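Local atomic coordinates of cGAS/DncV-like nucleotidyltransferase in E. coli homolog (Elizabethkingia meningoseptica ATCC 13253 = NBRC 12535, PDB entry 6E0O), a protein that synthesises cyclic dinucleotide second messengers, probably 3',3'-c-di-AMP and 3',3'-c-di-GMP, for a bacterial CBASS antiphage defence system. Residues A[198-201]-A[202-206]. Numbering follows the deposited sequence.
Sequences VVNY and RLIDD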
# COMPACT_ATOMS: atom_id res chain seq x y z
N VAL A 198 0.49 -10.22 8.21
CA VAL A 198 -0.11 -11.51 8.57
C VAL A 198 -0.72 -11.43 9.97
O VAL A 198 -1.85 -11.86 10.19
CB VAL A 198 0.94 -12.63 8.49
CG1 VAL A 198 0.43 -13.89 9.19
CG2 VAL A 198 1.29 -12.92 7.05
N VAL A 199 0.03 -10.88 10.92
CA VAL A 199 -0.49 -10.77 12.28
C VAL A 199 -1.73 -9.87 12.31
O VAL A 199 -2.71 -10.16 13.01
CB VAL A 199 0.61 -10.30 13.25
CG1 VAL A 199 0.04 -10.06 14.63
CG2 VAL A 199 1.74 -11.32 13.30
N ASN A 200 -1.69 -8.76 11.56
CA ASN A 200 -2.85 -7.89 11.46
C ASN A 200 -4.09 -8.66 11.01
O ASN A 200 -5.16 -8.57 11.63
CB ASN A 200 -2.54 -6.73 10.51
CG ASN A 200 -3.60 -5.67 10.48
OD1 ASN A 200 -4.23 -5.37 11.49
ND2 ASN A 200 -3.81 -5.09 9.31
N TYR A 201 -3.98 -9.42 9.92
CA TYR A 201 -5.14 -10.16 9.43
C TYR A 201 -5.62 -11.18 10.45
O TYR A 201 -6.83 -11.39 10.62
CB TYR A 201 -4.80 -10.86 8.11
CG TYR A 201 -4.66 -9.91 6.94
CD1 TYR A 201 -5.59 -8.90 6.70
CD2 TYR A 201 -3.58 -10.03 6.07
CE1 TYR A 201 -5.44 -8.04 5.63
CE2 TYR A 201 -3.44 -9.18 4.99
CZ TYR A 201 -4.37 -8.18 4.78
OH TYR A 201 -4.21 -7.33 3.71
N ARG A 202 -4.69 -11.84 11.15
CA ARG A 202 -5.07 -12.81 12.18
C ARG A 202 -5.80 -12.13 13.33
O ARG A 202 -6.82 -12.64 13.81
CB ARG A 202 -3.84 -13.55 12.68
CG ARG A 202 -3.32 -14.56 11.69
CD ARG A 202 -1.93 -15.05 12.05
NE ARG A 202 -1.59 -16.23 11.27
CZ ARG A 202 -1.54 -17.48 11.74
NH1 ARG A 202 -1.78 -17.73 13.02
NH2 ARG A 202 -1.23 -18.47 10.93
N LEU A 203 -5.30 -10.98 13.78
CA LEU A 203 -5.95 -10.25 14.86
C LEU A 203 -7.33 -9.76 14.43
O LEU A 203 -8.27 -9.78 15.23
CB LEU A 203 -5.07 -9.09 15.30
CG LEU A 203 -3.76 -9.46 15.99
CD1 LEU A 203 -2.89 -8.23 16.12
CD2 LEU A 203 -4.03 -10.08 17.36
N ILE A 204 -7.47 -9.32 13.18
CA ILE A 204 -8.78 -8.92 12.68
C ILE A 204 -9.72 -10.12 12.65
O ILE A 204 -10.87 -10.04 13.11
CB ILE A 204 -8.65 -8.27 11.28
CG1 ILE A 204 -7.86 -6.96 11.37
CG2 ILE A 204 -10.03 -8.03 10.65
CD1 ILE A 204 -7.42 -6.44 10.02
N ASP A 205 -9.25 -11.24 12.11
CA ASP A 205 -10.10 -12.43 12.00
C ASP A 205 -10.54 -12.92 13.38
O ASP A 205 -11.66 -13.41 13.54
CB ASP A 205 -9.35 -13.54 11.27
CG ASP A 205 -9.21 -13.28 9.79
OD1 ASP A 205 -9.83 -12.32 9.30
OD2 ASP A 205 -8.47 -14.03 9.12
N ASP A 206 -9.67 -12.79 14.38
CA ASP A 206 -9.97 -13.20 15.74
C ASP A 206 -10.85 -12.19 16.47
O ASP A 206 -11.27 -12.47 17.60
CB ASP A 206 -8.68 -13.35 16.54
CG ASP A 206 -7.87 -14.56 16.14
OD1 ASP A 206 -8.41 -15.47 15.46
OD2 ASP A 206 -6.67 -14.61 16.51
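Val198, Val199, Asn200 and Tyr201 accept backbone hydrogen bonds from Arg202, Leu203, Ile204 and Asp205 in turn, the unbroken i to i+4 pattern of an alpha-helix, here the last turns of helix 188-205. Leu203 N lies 2.8 Å from Val199 O. The longest of the four, Arg202 N to Val198 O, measures 3.0 Å, and all have N-H...O angles of 160° or more.

Van der Waals contacts follow the same spacing. Val199 CG1 reaches Leu203 CD1 at 3.8 Å, the two side chains lying alongside each other on the flank covered by helix 275-289, where Cys285 and Lys284 meet them. Val198 and Arg202 also run side by side: the arginine is extended from CG to NE, bringing NE to 3.7 Å from Val198 CG1, while Trp11 touches both. The Arg202 guanidinium is held farther out by a hydrogen bond between NH1 and Tyr288 OH.

The Tyr201 ring makes a cation-pi contact with Arg57. Its side chain lies about 4 Å from that of Lys197 and about 6 Å from that of Ser216 (nearest atoms), both probably GTP-binding, which places this helix end beside the nucleotide site.

Polar and apolar groups meet where Asn200 crosses Ile204 at a slant. Although the bond from CA to CB of Asn200 points away from 202-206, CG anti to the backbone N (chi1 -172°) brings the amide back beside Ile204. Ile204 CD1 thereby lies 3.7 Å from Asn200 OD1 and 3.9 Å from Asn200 ND2.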